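Local coordinates for aldehyde dehydrogenase (PDB 5KF0), which probably oxidises aldehydes to the corresponding carboxylic acids with NAD(P)+ as electron acceptor, and holds NADPH in this crystal, at residues Tyr14-Tyr17 against Ala22-Ala25; Gln74-His79 against Thr204-Gly209; Glu375-Glu380 against Val392-Lys397. All coordinates share one frame; numbering follows the deposited sequence.

Contact 1. Residues Tyr14-Tyr17 against Ala22-Ala25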
ATOM      1  N   TYR A  14     -42.068  16.274   8.851  1.00 17.47           N
ATOM      2  CA  TYR A  14     -41.040  15.828   7.921  1.00 15.41           C
ATOM      3  C   TYR A  14     -41.545  14.629   7.131  1.00 20.07           C
ATOM      4  O   TYR A  14     -42.265  13.780   7.673  1.00 16.58           O
ATOM      5  CB  TYR A  14     -39.725  15.434   8.646  1.00 16.31           C
ATOM      6  CG  TYR A  14     -38.957  16.628   9.168  1.00 17.91           C
ATOM      7  CD1 TYR A  14     -37.894  17.171   8.449  1.00 20.07           C
ATOM      8  CD2 TYR A  14     -39.309  17.228  10.366  1.00 19.64           C
ATOM      9  CE1 TYR A  14     -37.202  18.269   8.921  1.00 21.03           C
ATOM     10  CE2 TYR A  14     -38.620  18.330  10.849  1.00 19.92           C
ATOM     11  CZ  TYR A  14     -37.570  18.845  10.118  1.00 22.01           C
ATOM     12  OH  TYR A  14     -36.897  19.945  10.595  1.00 23.85           O
ATOM     13  N   PRO A  15     -41.176  14.525   5.857  1.00 17.30           N
ATOM     14  CA  PRO A  15     -41.461  13.312   5.089  1.00 14.37           C
ATOM     15  C   PRO A  15     -40.380  12.271   5.336  1.00 15.82           C
ATOM     16  O   PRO A  15     -39.344  12.553   5.943  1.00 15.88           O
ATOM     17  CB  PRO A  15     -41.404  13.813   3.647  1.00 14.56           C
ATOM     18  CG  PRO A  15     -40.261  14.829   3.699  1.00 17.03           C
ATOM     19  CD  PRO A  15     -40.344  15.470   5.090  1.00 19.22           C
ATOM     20  N   TYR A  16     -40.623  11.057   4.852  1.00 15.65           N
ATOM     21  CA  TYR A  16     -39.501  10.144   4.669  1.00 14.16           C
ATOM     22  C   TYR A  16     -39.071  10.190   3.211  1.00 16.55           C
ATOM     23  O   TYR A  16     -39.722  10.806   2.369  1.00 15.12           O
ATOM     24  CB  TYR A  16     -39.802   8.705   5.135  1.00 14.58           C
ATOM     25  CG  TYR A  16     -40.962   7.941   4.534  1.00 15.38           C
ATOM     26  CD1 TYR A  16     -41.014   7.639   3.171  1.00 13.50           C
ATOM     27  CD2 TYR A  16     -41.977   7.449   5.349  1.00 15.58           C
ATOM     28  CE1 TYR A  16     -42.070   6.905   2.638  1.00 17.84           C
ATOM     29  CE2 TYR A  16     -43.027   6.721   4.823  1.00 17.10           C
ATOM     30  CZ  TYR A  16     -43.074   6.454   3.472  1.00 17.24           C
ATOM     31  OH  TYR A  16     -44.118   5.727   2.942  1.00 19.14           O
ATOM     32  N   TYR A  17     -37.934   9.566   2.919  1.00 14.16           N
ATOM     33  CA  TYR A  17     -37.359   9.623   1.580  1.00 14.21           C
ATOM     34  C   TYR A  17     -37.321   8.225   0.995  1.00 14.11           C
ATOM     35  O   TYR A  17     -36.642   7.338   1.527  1.00 13.54           O
ATOM     36  CB  TYR A  17     -35.976  10.277   1.602  1.00 11.50           C
ATOM     37  CG  TYR A  17     -36.140  11.777   1.724  1.00 13.19           C
ATOM     38  CD1 TYR A  17     -36.146  12.589   0.594  1.00 15.52           C
ATOM     39  CD2 TYR A  17     -36.379  12.368   2.961  1.00 14.54           C
ATOM     40  CE1 TYR A  17     -36.344  13.963   0.698  1.00 18.45           C
ATOM     41  CE2 TYR A  17     -36.580  13.743   3.074  1.00 14.59           C
ATOM     42  CZ  TYR A  17     -36.559  14.527   1.936  1.00 17.59           C
ATOM     43  OH  TYR A  17     -36.758  15.895   2.031  1.00 22.10           O
ATOM     44  N   ALA A  22     -39.120  12.850  -1.468  1.00 15.15           N
ATOM     45  CA  ALA A  22     -39.883  13.042  -0.237  1.00 17.00           C
ATOM     46  C   ALA A  22     -41.295  12.484  -0.363  1.00 18.76           C
ATOM     47  O   ALA A  22     -41.984  12.717  -1.363  1.00 19.21           O
ATOM     48  CB  ALA A  22     -39.960  14.526   0.106  1.00 19.32           C
ATOM     49  N   VAL A  23     -41.731  11.757   0.670  1.00 15.55           N
ATOM     50  CA  VAL A  23     -43.085  11.211   0.746  1.00 16.03           C
ATOM     51  C   VAL A  23     -43.675  11.599   2.096  1.00 16.31           C
ATOM     52  O   VAL A  23     -43.199  11.138   3.143  1.00 15.26           O
ATOM     53  CB  VAL A  23     -43.118   9.685   0.564  1.00 18.36           C
ATOM     54  CG1 VAL A  23     -44.555   9.186   0.616  1.00 18.59           C
ATOM     55  CG2 VAL A  23     -42.450   9.277  -0.742  1.00 17.88           C
ATOM     56  N   TYR A  24     -44.715  12.430   2.075  1.00 18.07           N
ATOM     57  CA  TYR A  24     -45.409  12.833   3.302  1.00 20.27           C
ATOM     58  C   TYR A  24     -46.529  11.833   3.618  1.00 23.35           C
ATOM     59  O   TYR A  24     -47.719  12.149   3.614  1.00 22.08           O
ATOM     60  CB  TYR A  24     -45.942  14.258   3.158  1.00 20.83           C
ATOM     61  CG  TYR A  24     -44.859  15.323   3.196  1.00 22.77           C
ATOM     62  CD1 TYR A  24     -44.453  15.878   4.403  1.00 24.98           C
ATOM     63  CD2 TYR A  24     -44.245  15.766   2.028  1.00 24.96           C
ATOM     64  CE1 TYR A  24     -43.466  16.844   4.450  1.00 25.33           C
ATOM     65  CE2 TYR A  24     -43.251  16.735   2.069  1.00 22.53           C
ATOM     66  CZ  TYR A  24     -42.873  17.270   3.285  1.00 25.23           C
ATOM     67  OH  TYR A  24     -41.892  18.234   3.352  1.00 33.08           O
ATOM     68  N   ALA A  25     -46.107  10.594   3.901  1.00 18.87           N
ATOM     69  CA  ALA A  25     -47.046   9.474   3.946  1.00 16.83           C
ATOM     70  C   ALA A  25     -48.003   9.589   5.122  1.00 16.51           C
ATOM     71  O   ALA A  25     -49.179   9.213   5.012  1.00 19.76           O
ATOM     72  CB  ALA A  25     -46.276   8.153   4.017  1.00 18.63           C
TER

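Contact 2. Residues Gln74-His79 against Thr204-Gly209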
ATOM      1  N   GLN A  74     -17.796  11.908  -5.934  1.00 11.45           N
ATOM      2  CA  GLN A  74     -17.175  12.972  -5.152  1.00 12.30           C
ATOM      3  C   GLN A  74     -18.019  14.245  -5.170  1.00 11.49           C
ATOM      4  O   GLN A  74     -18.171  14.915  -4.139  1.00 13.32           O
ATOM      5  CB  GLN A  74     -15.777  13.258  -5.692  1.00 14.01           C
ATOM      6  CG  GLN A  74     -15.028  14.301  -4.869  1.00 13.25           C
ATOM      7  CD  GLN A  74     -13.656  14.608  -5.435  1.00 13.76           C
ATOM      8  OE1 GLN A  74     -13.529  15.049  -6.571  1.00 14.14           O
ATOM      9  NE2 GLN A  74     -12.618  14.364  -4.642  1.00 11.48           N
ATOM     10  N   ALA A  75     -18.565  14.610  -6.340  1.00 12.16           N
ATOM     11  CA  ALA A  75     -19.345  15.840  -6.430  1.00 12.03           C
ATOM     12  C   ALA A  75     -20.591  15.772  -5.558  1.00 11.85           C
ATOM     13  O   ALA A  75     -21.001  16.782  -4.969  1.00 13.94           O
ATOM     14  CB  ALA A  75     -19.726  16.115  -7.886  1.00 14.13           C
ATOM     15  N   VAL A  76     -21.224  14.596  -5.486  1.00 13.47           N
ATOM     16  CA  VAL A  76     -22.373  14.414  -4.599  1.00 10.81           C
ATOM     17  C   VAL A  76     -21.957  14.654  -3.156  1.00 13.60           C
ATOM     18  O   VAL A  76     -22.623  15.381  -2.410  1.00 12.87           O
ATOM     19  CB  VAL A  76     -22.979  13.011  -4.786  1.00 12.84           C
ATOM     20  CG1 VAL A  76     -23.958  12.710  -3.667  1.00 13.91           C
ATOM     21  CG2 VAL A  76     -23.678  12.911  -6.149  1.00 16.25           C
ATOM     22  N   LEU A  77     -20.830  14.066  -2.753  1.00 11.31           N
ATOM     23  CA  LEU A  77     -20.353  14.242  -1.381  1.00 11.54           C
ATOM     24  C   LEU A  77     -20.000  15.700  -1.099  1.00 15.64           C
ATOM     25  O   LEU A  77     -20.295  16.220  -0.012  1.00 12.45           O
ATOM     26  CB  LEU A  77     -19.152  13.326  -1.131  1.00 10.73           C
ATOM     27  CG  LEU A  77     -19.559  11.842  -1.114  1.00 10.81           C
ATOM     28  CD1 LEU A  77     -18.360  10.918  -1.386  1.00 11.83           C
ATOM     29  CD2 LEU A  77     -20.230  11.487   0.209  1.00 12.86           C
ATOM     30  N   ASP A  78     -19.382  16.376  -2.072  1.00 12.63           N
ATOM     31  CA  ASP A  78     -19.031  17.782  -1.894  1.00 10.73           C
ATOM     32  C   ASP A  78     -20.271  18.652  -1.759  1.00 12.23           C
ATOM     33  O   ASP A  78     -20.259  19.635  -1.009  1.00 13.77           O
ATOM     34  CB  ASP A  78     -18.190  18.283  -3.066  1.00 11.95           C
ATOM     35  CG  ASP A  78     -16.823  17.649  -3.116  1.00 15.91           C
ATOM     36  OD1 ASP A  78     -16.339  17.186  -2.058  1.00 14.93           O
ATOM     37  OD2 ASP A  78     -16.227  17.626  -4.216  1.00 16.50           O
ATOM     38  N   HIS A  79     -21.339  18.332  -2.509  1.00 11.88           N
ATOM     39  CA  HIS A  79     -22.594  19.059  -2.344  1.00 14.12           C
ATOM     40  C   HIS A  79     -23.114  18.941  -0.920  1.00 14.94           C
ATOM     41  O   HIS A  79     -23.581  19.929  -0.337  1.00 14.45           O
ATOM     42  CB  HIS A  79     -23.662  18.539  -3.302  1.00 12.69           C
ATOM     43  CG  HIS A  79     -24.973  19.251  -3.165  1.00 16.48           C
ATOM     44  ND1 HIS A  79     -25.196  20.507  -3.687  1.00 24.55           N
ATOM     45  CD2 HIS A  79     -26.125  18.891  -2.546  1.00 18.38           C
ATOM     46  CE1 HIS A  79     -26.431  20.887  -3.404  1.00 21.78           C
ATOM     47  NE2 HIS A  79     -27.018  19.923  -2.720  1.00 18.15           N
ATOM     48  N   THR A 204     -29.363  16.240  -5.240  1.00 15.26           N
ATOM     49  CA  THR A 204     -28.319  15.838  -6.171  1.00 18.21           C
ATOM     50  C   THR A 204     -28.889  15.017  -7.322  1.00 22.44           C
ATOM     51  O   THR A 204     -30.043  14.586  -7.311  1.00 17.73           O
ATOM     52  CB  THR A 204     -27.232  15.022  -5.475  1.00 18.82           C
ATOM     53  OG1 THR A 204     -27.745  13.724  -5.152  1.00 21.18           O
ATOM     54  CG2 THR A 204     -26.745  15.719  -4.218  1.00 15.59           C
ATOM     55  N   ASN A 205     -28.022  14.764  -8.303  1.00 21.82           N
ATOM     56  CA  ASN A 205     -28.318  14.005  -9.503  1.00 25.00           C
ATOM     57  C   ASN A 205     -28.184  12.507  -9.331  1.00 25.89           C
ATOM     58  O   ASN A 205     -28.029  11.807 -10.338  1.00 27.52           O
ATOM     59  CB  ASN A 205     -27.399  14.463 -10.638  1.00 20.89           C
ATOM     60  CG  ASN A 205     -28.137  15.262 -11.659  1.00 38.56           C
ATOM     61  OD1 ASN A 205     -27.763  15.300 -12.829  1.00 44.55           O
ATOM     62  ND2 ASN A 205     -29.215  15.909 -11.225  1.00 35.24           N
ATOM     63  N   LEU A 206     -28.244  11.990  -8.114  1.00 18.11           N
ATOM     64  CA  LEU A 206     -28.083  10.556  -7.927  1.00 15.60           C
ATOM     65  C   LEU A 206     -29.177   9.793  -8.666  1.00 16.53           C
ATOM     66  O   LEU A 206     -30.324  10.258  -8.731  1.00 16.26           O
ATOM     67  CB  LEU A 206     -28.146  10.207  -6.443  1.00 14.26           C
ATOM     68  CG  LEU A 206     -26.914  10.567  -5.631  1.00 12.61           C
ATOM     69  CD1 LEU A 206     -27.255  10.509  -4.144  1.00 14.70           C
ATOM     70  CD2 LEU A 206     -25.781   9.603  -5.977  1.00 14.98           C
ATOM     71  N   PRO A 207     -28.871   8.613  -9.212  1.00 15.10           N
ATOM     72  CA  PRO A 207     -29.913   7.792  -9.843  0.51 16.49           C
ATOM     73  C   PRO A 207     -31.025   7.478  -8.852  1.00 14.42           C
ATOM     74  O   PRO A 207     -30.773   7.266  -7.668  1.00 15.43           O
ATOM     75  CB  PRO A 207     -29.161   6.520 -10.256  0.51 17.96           C
ATOM     76  CG  PRO A 207     -27.706   6.900 -10.278  0.51 13.07           C
ATOM     77  CD  PRO A 207     -27.540   7.989  -9.264  0.51 13.78           C
ATOM     78  N   LYS A 208     -32.266   7.449  -9.344  1.00 16.03           N
ATOM     79  CA  LYS A 208     -33.386   7.124  -8.476  1.00 18.34           C
ATOM     80  C   LYS A 208     -33.234   5.716  -7.919  1.00 15.59           C
ATOM     81  O   LYS A 208     -32.923   4.766  -8.653  1.00 16.26           O
ATOM     82  CB  LYS A 208     -34.709   7.253  -9.230  1.00 20.86           C
ATOM     83  CG  LYS A 208     -35.120   8.695  -9.463  1.00 34.89           C
ATOM     84  CD  LYS A 208     -34.744   9.594  -8.287  1.00 38.35           C
ATOM     85  CE  LYS A 208     -35.401  10.970  -8.361  1.00 35.67           C
ATOM     86  NZ  LYS A 208     -34.530  12.004  -8.977  1.00 38.09           N
ATOM     87  N   GLY A 209     -33.430   5.593  -6.602  1.00 16.99           N
ATOM     88  CA  GLY A 209     -33.157   4.374  -5.874  1.00 14.27           C
ATOM     89  C   GLY A 209     -31.792   4.325  -5.216  1.00 15.52           C
ATOM     90  O   GLY A 209     -31.509   3.366  -4.486  1.00 15.92           O
TER

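Contact 3. Residues Glu375-Glu380 against Val392-Lys397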
ATOM      1  N   GLU A 375     -16.513   5.077  44.208  1.00 16.39           N
ATOM      2  CA  GLU A 375     -15.399   4.162  44.411  0.64 17.63           C
ATOM      3  C   GLU A 375     -15.892   2.919  45.151  1.00 17.02           C
ATOM      4  O   GLU A 375     -17.064   2.794  45.515  1.00 17.63           O
ATOM      5  CB  GLU A 375     -14.232   4.854  45.132  0.64 19.36           C
ATOM      6  CG  GLU A 375     -14.556   5.445  46.497  0.64 21.57           C
ATOM      7  CD  GLU A 375     -13.375   6.204  47.100  0.64 22.89           C
ATOM      8  OE1 GLU A 375     -12.288   6.238  46.482  0.64 25.93           O
ATOM      9  OE2 GLU A 375     -13.531   6.764  48.202  0.64 26.48           O
ATOM     10  N   ASP A 376     -14.978   1.953  45.294  1.00 16.70           N
ATOM     11  CA  ASP A 376     -15.257   0.676  45.961  1.00 17.68           C
ATOM     12  C   ASP A 376     -16.392  -0.090  45.284  1.00 16.03           C
ATOM     13  O   ASP A 376     -17.188  -0.768  45.939  1.00 21.99           O
ATOM     14  CB  ASP A 376     -15.552   0.878  47.456  1.00 16.05           C
ATOM     15  CG  ASP A 376     -14.382   1.504  48.206  1.00 26.94           C
ATOM     16  OD1 ASP A 376     -13.218   1.222  47.855  1.00 28.89           O
ATOM     17  OD2 ASP A 376     -14.622   2.276  49.150  1.00 31.77           O
ATOM     18  N   VAL A 377     -16.467  -0.004  43.957  1.00 16.36           N
ATOM     19  CA  VAL A 377     -17.457  -0.759  43.194  1.00 15.59           C
ATOM     20  C   VAL A 377     -16.873  -2.136  42.908  1.00 18.19           C
ATOM     21  O   VAL A 377     -15.820  -2.242  42.277  1.00 18.87           O
ATOM     22  CB  VAL A 377     -17.836  -0.036  41.893  1.00 16.20           C
ATOM     23  CG1 VAL A 377     -18.839  -0.869  41.104  1.00 16.94           C
ATOM     24  CG2 VAL A 377     -18.408   1.341  42.198  1.00 17.65           C
ATOM     25  N   GLY A 378     -17.541  -3.184  43.383  1.00 18.30           N
ATOM     26  CA  GLY A 378     -17.043  -4.532  43.150  1.00 21.30           C
ATOM     27  C   GLY A 378     -17.096  -4.890  41.674  1.00 21.63           C
ATOM     28  O   GLY A 378     -18.031  -4.523  40.960  1.00 17.60           O
ATOM     29  N   ARG A 379     -16.073  -5.628  41.213  1.00 17.84           N
ATOM     30  CA  ARG A 379     -15.997  -5.999  39.800  1.00 17.14           C
ATOM     31  C   ARG A 379     -17.153  -6.891  39.352  1.00 19.72           C
ATOM     32  O   ARG A 379     -17.351  -7.049  38.144  1.00 18.19           O
ATOM     33  CB  ARG A 379     -14.657  -6.693  39.489  1.00 19.78           C
ATOM     34  CG  ARG A 379     -14.439  -8.022  40.212  1.00 20.99           C
ATOM     35  CD  ARG A 379     -13.221  -8.790  39.678  1.00 20.05           C
ATOM     36  NE  ARG A 379     -13.497  -9.404  38.380  1.00 23.35           N
ATOM     37  CZ  ARG A 379     -14.031 -10.610  38.213  1.00 28.15           C
ATOM     38  NH1 ARG A 379     -14.355 -11.354  39.268  1.00 32.29           N
ATOM     39  NH2 ARG A 379     -14.244 -11.074  36.988  1.00 23.85           N
ATOM     40  N   GLU A 380     -17.916  -7.471  40.280  1.00 17.67           N
ATOM     41  CA  GLU A 380     -19.065  -8.289  39.915  1.00 17.76           C
ATOM     42  C   GLU A 380     -20.312  -7.464  39.603  1.00 19.53           C
ATOM     43  O   GLU A 380     -21.255  -8.002  39.019  1.00 20.46           O
ATOM     44  CB  GLU A 380     -19.386  -9.273  41.043  1.00 22.08           C
ATOM     45  CG  GLU A 380     -20.247  -8.699  42.181  1.00 25.01           C
ATOM     46  CD  GLU A 380     -19.482  -7.797  43.154  1.00 25.77           C
ATOM     47  OE1 GLU A 380     -20.140  -7.199  44.037  1.00 25.82           O
ATOM     48  OE2 GLU A 380     -18.235  -7.701  43.061  1.00 24.24           O
ATOM     49  N   VAL A 392     -22.125   8.300  34.909  1.00 13.22           N
ATOM     50  CA  VAL A 392     -21.548   7.637  36.071  1.00 15.53           C
ATOM     51  C   VAL A 392     -20.201   7.059  35.674  1.00 14.45           C
ATOM     52  O   VAL A 392     -20.069   6.458  34.602  1.00 15.96           O
ATOM     53  CB  VAL A 392     -22.464   6.513  36.595  1.00 15.20           C
ATOM     54  CG1 VAL A 392     -21.803   5.785  37.773  1.00 19.22           C
ATOM     55  CG2 VAL A 392     -23.823   7.069  36.978  1.00 13.79           C
ATOM     56  N   ALA A 393     -19.209   7.219  36.543  1.00 14.51           N
ATOM     57  CA  ALA A 393     -17.921   6.574  36.368  1.00 14.76           C
ATOM     58  C   ALA A 393     -17.478   5.994  37.700  1.00 16.27           C
ATOM     59  O   ALA A 393     -17.878   6.460  38.772  1.00 15.69           O
ATOM     60  CB  ALA A 393     -16.860   7.550  35.831  1.00 15.16           C
ATOM     61  N   ILE A 394     -16.634   4.971  37.603  1.00 14.31           N
ATOM     62  CA  ILE A 394     -16.129   4.274  38.777  0.54 13.91           C
ATOM     63  C   ILE A 394     -14.620   4.459  38.834  1.00 15.31           C
ATOM     64  O   ILE A 394     -13.917   4.394  37.816  1.00 15.17           O
ATOM     65  CB  ILE A 394     -16.525   2.779  38.797  0.54 17.73           C
ATOM     66  CG1 ILE A 394     -15.761   1.967  37.750  0.54 16.28           C
ATOM     67  CG2 ILE A 394     -18.031   2.626  38.614  0.54 19.08           C
ATOM     68  CD1 ILE A 394     -14.560   1.227  38.309  0.54 18.52           C
ATOM     69  N   LEU A 395     -14.131   4.715  40.043  1.00 14.55           N
ATOM     70  CA  LEU A 395     -12.722   4.987  40.296  1.00 15.53           C
ATOM     71  C   LEU A 395     -12.143   3.818  41.082  1.00 13.99           C
ATOM     72  O   LEU A 395     -12.723   3.399  42.089  1.00 15.84           O
ATOM     73  CB  LEU A 395     -12.562   6.296  41.076  1.00 15.18           C
ATOM     74  CG  LEU A 395     -11.150   6.677  41.512  1.00 15.89           C
ATOM     75  CD1 LEU A 395     -10.310   6.987  40.301  1.00 20.06           C
ATOM     76  CD2 LEU A 395     -11.191   7.869  42.465  1.00 17.39           C
ATOM     77  N   GLU A 396     -11.026   3.270  40.609  1.00 14.91           N
ATOM     78  CA  GLU A 396     -10.388   2.162  41.308  1.00 14.62           C
ATOM     79  C   GLU A 396      -8.871   2.323  41.226  1.00 15.90           C
ATOM     80  O   GLU A 396      -8.348   3.134  40.452  1.00 15.07           O
ATOM     81  CB  GLU A 396     -10.863   0.800  40.759  1.00 15.21           C
ATOM     82  CG  GLU A 396     -10.773   0.636  39.234  1.00 17.43           C
ATOM     83  CD  GLU A 396     -11.317  -0.709  38.730  1.00 23.49           C
ATOM     84  OE1 GLU A 396     -11.518  -1.638  39.550  1.00 19.36           O
ATOM     85  OE2 GLU A 396     -11.549  -0.838  37.506  1.00 19.68           O
ATOM     86  N   LYS A 397      -8.171   1.538  42.044  1.00 15.22           N
ATOM     87  CA  LYS A 397      -6.752   1.715  42.336  1.00 15.51           C
ATOM     88  C   LYS A 397      -5.967   0.492  41.870  1.00 15.58           C
ATOM     89  O   LYS A 397      -6.455  -0.636  41.969  1.00 18.34           O
ATOM     90  CB  LYS A 397      -6.565   1.933  43.853  1.00 16.67           C
ATOM     91  CG  LYS A 397      -5.149   2.239  44.320  1.00 17.83           C
ATOM     92  CD  LYS A 397      -5.077   2.291  45.863  1.00 19.98           C
ATOM     93  CE  LYS A 397      -5.869   3.455  46.418  1.00 29.54           C
ATOM     94  NZ  LYS A 397      -5.638   3.630  47.887  1.00 28.60           N
TER
HETATM   95  O   HOH W   1     -12.129   2.122  44.527  1.00 20.94           O
HETATM   96  O   HOH W   2     -14.511   1.249  42.258  1.00 22.28           O
HETATM   97  O   HOH W   3     -13.464  -1.202  41.432  1.00 24.09           O

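Contact 1. Residues Tyr14-Tyr17 against Ala22-Ala25
Pro15 lies flat against the ring of Tyr24, its CB 3.5 Å from the ring centroid and only 1° off the normal, a CH-pi contact over the middle of the face. CD of Pro15 extends along the same face to CE1 of Tyr24 at 3.5 Å, while CG of Pro15 reaches CB of Ala22. One step on, Tyr16 and Val23 form an antiparallel hydrogen-bonded pair: Val23 N gives a fairly straight 2.8 Å bond to Tyr16 O, and Tyr16 N returns a more bent one of 3.1 Å to Val23 O. With CG set between its backbone N and carbonyl carbon (chi1 58°), Tyr16 brings CE1 to within 3.6 Å of Val23 CB and carries OH on to Ala25 CB at 3.4 Å. Tyr17 and Ala22 make the next, non-hydrogen-bonded pair, with Ala22 CA over a face of the Tyr17 ring near its rim. Beyond the pairing, Tyr24 centres an inverse gamma turn. The contact is a beta hairpin of strands 13-18 and 21-23, the latter outermost in its sheet within this chain; strand 39-43 flanks 13-18 on the other side, and Tyr14 and Tyr17 rest on helix 192-202.

Contact 2. Residues Gln74-His79 against Thr204-Gly209
Thr204 meets Val76 and His79 with its carbon atoms while its hydroxyl is gripped within its own turn of chain: OG1 is hydrogen-bonded to the carbonyl O of Leu201 and also receives a long, weak bond from Leu206 N (N to OG1 3.5 Å). A chi1 of 72° places this oxygen between the backbone N and the carbonyl carbon, which leaves CG2 beside the N and directed at the helix. There CG2 of Thr204 approaches CD2 of His79 at 3.6 Å, obliquely to the imidazole. The ring has a polar hold as well, since His79 NE2 is hydrogen-bonded to the carboxylate of Glu203, the residue just before Thr204; the bond should limit rotation of the ring and keep its carbon side against the methyl.

The apolar half of the contact is a pairing of branches. Both methyls of Val76 face the fork of Leu206, CG1 of Val76 lying 4.0 Å from CD1 of Leu206 and CG2 of Val76 lying 3.9 Å from CD2 of Leu206. Val76 CG1 also lies 4.1 Å from Thr204 CG2, the two side chains crossing at about a right angle. No hydrogen bond joins residues 74-79 to 204-209 directly; they meet through carbon atoms, with the His79-Glu203 bond at the border.

In the fold, helix 70-86 meets the loop that leads from helix 192-202 to strand 211-213. Leu77, turned away from that loop, packs on helices 103-123 and 164-178, and Leu206 also touches Leu176 of the latter and Met65 of helix 62-67. The same helix 70-86 takes part in assembly, as Asp78 forms a salt bridge with Arg118 of the second subunit, and Gln74 a hydrogen bond with its Glu122.

Contact 3. Residues Glu375-Glu380 against Val392-Lys397
Residues Glu375-Glu380 and Val392-Lys397 meet largely through water, at the point where strand 368-375 gives way to loop beside its parallel neighbour, strand 392-398. Glu375 still lies alongside Leu395, with its CA 3.6 Å from Leu395 O, but no direct hydrogen bond links the two segments. Three ordered waters make the links instead. Leu395 O accepts from two of them: water 1, 2.8 Å from Leu395 O, in turn accepts from Asp376 N, and water 2, also 2.8 Å from Leu395 O, accepts from Val377 N at 2.9 Å. A third bridge runs from backbone to side chain, as water 3 donates both to Val377 O at 2.7 Å and to Glu396 OE1 at 2.7 Å.

Beside the waters is one apolar touch, less certain because Ile394 has two conformers. Val377 holds CG1 trans to its backbone N (chi1 178°) and so presents CG2 to Ile394, whose CG2 in one conformer lies 3.8 Å from Val377 CG2, the side chains crossing at about a right angle. In that conformer Ile394 also packs on Leu383 and Tyr384 of helix 382-385; Leu395 packs on strand 298-302.

The carboxylates at the border have other partners: in one of its two conformers Glu375 OE1 pairs with Tyr306 OH and Arg310, while Glu396 is bound by Arg407 and Tyr384 OH. These neighbours would probably favour the ionised form of Glu396, in keeping with its OE1 accepting a hydrogen bond from water 3. The waters thus prolong the strand pairing by relay, satisfying the backbone N of Asp376 and of Val377 after the chains have drawn apart.

Contacts 1 and 2 are neighbours, their centres 19 Å apart and their nearest atoms about 8 Å. Asn20, in the hairpin turn between the strands of contact 1, joins them through a hydrogen bond from Gly209 N to its OD1; helix 192-202 adds a second connection, lying under Tyr14 and Tyr17 and running into the loop of contact 2. Contact 3 lies across the chain's centre, 47 and 49 Å from the other two, centre to centre, in a sheet separate from that of the contact 1 hairpin. The Tyr14 side chain is about 10 Å from the magnesium ion and that of Tyr16 about 13 Å from NADPH; contact 1 contributes no residue to the cofactor pocket.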